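Long-range contact in chitinase (Thermococcus chitonophagus, PDB 5XSX), which probably hydrolyses internal glycosidic bonds of chitin, this chain being the C-terminal part of a longer enzyme that probably also binds polysaccharide: residues A[171-176]-A[209-214]. Numbering follows the deposited sequence.
Sequences YPLNLA and LAAKEN. With NAG (2-acetamido-2-deoxy-beta-D-glucopyranose), chain C; NAG (2-acetamido-2-deoxy-beta-D-glucopyranose), chain B; NAG (2-acetamido-2-deoxy-beta-D-glucopyranose), chain D.
Asn174 and Lys212 illustrate how one side-chain amide can use both its NH2 and its oxygen to join a loop to a helix. Asn174 ND2 gives a hydrogen bond to the backbone oxygen Lys212 O (3.2 Å, N-H...O angle 160°), the acceptor lying close to the amide plane. In return, Lys212 NZ reaches Asn174 OD1 at 3.2 Å from well above the carbonyl plane. Using both polar atoms should fix the rotation of the buried amide. Beside this pair, Leu173 rests its two methyls on the helix: CD2 is 4.1 Å from Ala211 CB, while CD1 packs near Lys212 CA. Loop 170-178 and helix 203-214 belong to the mostly helical domain, apart from the N-terminal β-strand domain, and here border a bound 1,4-linked oligosaccharide. Lys212 NZ, bonded most strongly to Gly372 O, also bonds NAG (chain C) O3 at 2.8 Å, a reach made by a chain bent once at chi2 (61°) and extended beyond. Asn174 CB and CG pack against the same unit. On the next residue, Glu213, CB points away from the loop; OE2 lies 3.2 Å from the linking NAG (chain B) O4, and OE1 accepts a hydrogen bond from NAG (chain D) O6 (2.9 Å). In the second shell, His374 NE2 holds Glu213 OE1.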
loop_
_atom_site.group_PDB
_atom_site.type_symbol
_atom_site.label_atom_id
_atom_site.label_comp_id
_atom_site.label_asym_id
_atom_site.label_seq_id
_atom_site.Cartn_x
_atom_site.Cartn_y
_atom_site.Cartn_z
ATOM N N TYR A 171 19.571 15.879 -13.688
ATOM C CA TYR A 171 18.278 16.310 -14.207
ATOM C C TYR A 171 17.816 17.595 -13.521
ATOM O O TYR A 171 17.935 17.729 -12.303
ATOM C CB TYR A 171 17.239 15.198 -14.017
ATOM C CG TYR A 171 15.920 15.437 -14.720
ATOM C CD1 TYR A 171 14.916 16.182 -14.118
ATOM C CD2 TYR A 171 15.675 14.904 -15.979
ATOM C CE1 TYR A 171 13.711 16.402 -14.754
ATOM C CE2 TYR A 171 14.469 15.116 -16.622
ATOM C CZ TYR A 171 13.490 15.866 -16.003
ATOM O OH TYR A 171 12.287 16.082 -16.635
ATOM N N PRO A 172 17.291 18.549 -14.307
ATOM C CA PRO A 172 16.800 19.820 -13.763
ATOM C C PRO A 172 15.559 19.644 -12.889
ATOM O O PRO A 172 14.438 19.661 -13.396
ATOM C CB PRO A 172 16.473 20.637 -15.018
ATOM C CG PRO A 172 16.227 19.620 -16.079
ATOM C CD PRO A 172 17.160 18.487 -15.773
ATOM N N LEU A 173 15.766 19.480 -11.588
ATOM C CA LEU A 173 14.663 19.302 -10.649
ATOM C C LEU A 173 14.051 20.638 -10.242
ATOM O O LEU A 173 14.686 21.429 -9.546
ATOM C CB LEU A 173 15.137 18.547 -9.406
ATOM C CG LEU A 173 14.128 18.426 -8.262
ATOM C CD1 LEU A 173 12.910 17.629 -8.700
ATOM C CD2 LEU A 173 14.775 17.799 -7.036
ATOM N N ASN A 174 12.817 20.873 -10.679
ATOM C CA ASN A 174 12.079 22.090 -10.348
ATOM C C ASN A 174 12.835 23.357 -10.733
ATOM O O ASN A 174 12.985 24.269 -9.920
ATOM C CB ASN A 174 11.741 22.118 -8.854
ATOM C CG ASN A 174 10.902 20.931 -8.428
ATOM O OD1 ASN A 174 10.711 19.989 -9.194
ATOM N ND2 ASN A 174 10.403 20.967 -7.198
ATOM N N LEU A 175 13.307 23.393 -11.978
ATOM C CA LEU A 175 14.058 24.525 -12.515
ATOM C C LEU A 175 15.326 24.806 -11.714
ATOM O O LEU A 175 15.644 25.958 -11.422
ATOM C CB LEU A 175 13.182 25.780 -12.568
ATOM C CG LEU A 175 11.882 25.671 -13.369
ATOM C CD1 LEU A 175 11.154 27.007 -13.397
ATOM C CD2 LEU A 175 12.158 25.174 -14.780
ATOM N N ALA A 176 16.047 23.746 -11.361
ATOM C CA ALA A 176 17.327 23.887 -10.678
ATOM C C ALA A 176 18.452 23.321 -11.534
ATOM O O ALA A 176 18.226 22.450 -12.373
ATOM C CB ALA A 176 17.293 23.198 -9.324
ATOM N N LEU A 209 9.459 11.342 -4.986
ATOM C CA LEU A 209 8.173 12.028 -4.943
ATOM C C LEU A 209 8.239 13.271 -4.062
ATOM O O LEU A 209 7.823 14.355 -4.473
ATOM C CB LEU A 209 7.081 11.082 -4.438
ATOM C CG LEU A 209 5.666 11.659 -4.379
ATOM C CD1 LEU A 209 5.226 12.122 -5.757
ATOM C CD2 LEU A 209 4.690 10.636 -3.817
ATOM N N ALA A 210 8.769 13.109 -2.855
ATOM C CA ALA A 210 8.860 14.204 -1.897
ATOM C C ALA A 210 9.763 15.324 -2.410
ATOM O O ALA A 210 9.551 16.496 -2.095
ATOM C CB ALA A 210 9.363 13.690 -0.557
ATOM N N ALA A 211 10.766 14.957 -3.201
ATOM C CA ALA A 211 11.686 15.933 -3.772
ATOM C C ALA A 211 10.971 16.843 -4.767
ATOM O O ALA A 211 11.144 18.061 -4.746
ATOM C CB ALA A 211 12.857 15.228 -4.442
ATOM N N LYS A 212 10.165 16.242 -5.637
ATOM C CA LYS A 212 9.418 16.987 -6.643
ATOM C C LYS A 212 8.312 17.833 -6.015
ATOM O O LYS A 212 8.057 18.957 -6.446
ATOM C CB LYS A 212 8.821 16.028 -7.677
ATOM C CG LYS A 212 7.830 16.672 -8.635
ATOM C CD LYS A 212 8.485 17.768 -9.455
ATOM C CE LYS A 212 7.453 18.569 -10.231
ATOM N NZ LYS A 212 8.070 19.727 -10.936
ATOM N N GLU A 213 7.666 17.288 -4.991
ATOM C CA GLU A 213 6.516 17.947 -4.382
ATOM C C GLU A 213 6.882 19.197 -3.581
ATOM O O GLU A 213 6.198 20.215 -3.680
ATOM C CB GLU A 213 5.761 16.963 -3.485
ATOM C CG GLU A 213 5.028 15.864 -4.244
ATOM C CD GLU A 213 3.891 16.394 -5.104
ATOM O OE1 GLU A 213 3.424 15.648 -5.990
ATOM O OE2 GLU A 213 3.457 17.546 -4.891
ATOM N N ASN A 214 7.950 19.125 -2.794
ATOM C CA ASN A 214 8.300 20.235 -1.911
ATOM C C ASN A 214 9.745 20.189 -1.412
ATOM O O ASN A 214 10.034 20.623 -0.296
ATOM C CB ASN A 214 7.339 20.262 -0.715
ATOM C CG ASN A 214 7.352 21.588 0.020
ATOM O OD1 ASN A 214 7.783 22.606 -0.520
ATOM N ND2 ASN A 214 6.880 21.580 1.261
HETATM C C1 NAG C . 9.126 24.743 -8.779
HETATM C C2 NAG C . 8.453 23.620 -9.531
HETATM C C3 NAG C . 7.297 23.055 -8.793
HETATM C C4 NAG C . 7.429 22.944 -7.289
HETATM C C5 NAG C . 8.416 23.879 -6.605
HETATM C C6 NAG C . 8.928 23.233 -5.354
HETATM C C7 NAG C . 8.400 23.459 -12.047
HETATM C C8 NAG C . 7.929 24.012 -13.407
HETATM N N2 NAG C . 8.012 24.132 -10.816
HETATM O O1 NAG C . 10.221 25.136 -9.494
HETATM O O3 NAG C . 7.029 21.708 -9.306
HETATM O O4 NAG C . 6.137 23.279 -6.759
HETATM O O5 NAG C . 9.565 24.256 -7.446
HETATM O O6 NAG C . 8.443 23.921 -4.209
HETATM O O7 NAG C . 9.090 22.463 -12.001
HETATM C C1 NAG B . 5.468 22.141 -6.204
HETATM C C2 NAG B . 4.386 22.676 -5.309
HETATM C C3 NAG B . 3.355 21.670 -4.946
HETATM C C4 NAG B . 2.788 21.028 -6.152
HETATM C C5 NAG B . 3.886 20.346 -6.925
HETATM C C6 NAG B . 3.321 19.702 -8.146
HETATM C C7 NAG B . 4.463 24.392 -3.486
HETATM C C8 NAG B . 5.120 24.916 -2.202
HETATM N N2 NAG B . 4.976 23.200 -4.092
HETATM O O3 NAG B . 2.297 22.331 -4.209
HETATM O O4 NAG B . 1.763 20.067 -5.769
HETATM O O5 NAG B . 4.949 21.304 -7.323
HETATM O O6 NAG B . 4.368 19.111 -8.911
HETATM O O7 NAG B . 3.517 24.986 -3.988
HETATM C C1 NAG D . 0.428 19.706 -5.983
HETATM C C2 NAG D . -0.748 19.779 -6.907
HETATM C C3 NAG D . -1.935 19.083 -6.362
HETATM C C4 NAG D . -1.653 17.665 -5.941
HETATM C C5 NAG D . -0.410 17.571 -5.066
HETATM C C6 NAG D . -0.047 16.149 -4.880
HETATM C C7 NAG D . -0.621 21.851 -8.412
HETATM C C8 NAG D . -0.973 23.336 -8.703
HETATM N N2 NAG D . -1.088 21.204 -7.172
HETATM O O3 NAG D . -2.968 19.086 -7.374
HETATM O O4 NAG D . -2.789 17.147 -5.179
HETATM O O5 NAG D . 0.742 18.272 -5.623
HETATM O O6 NAG D . 0.525 15.643 -6.082
HETATM O O7 NAG D . 0.041 21.222 -9.208
#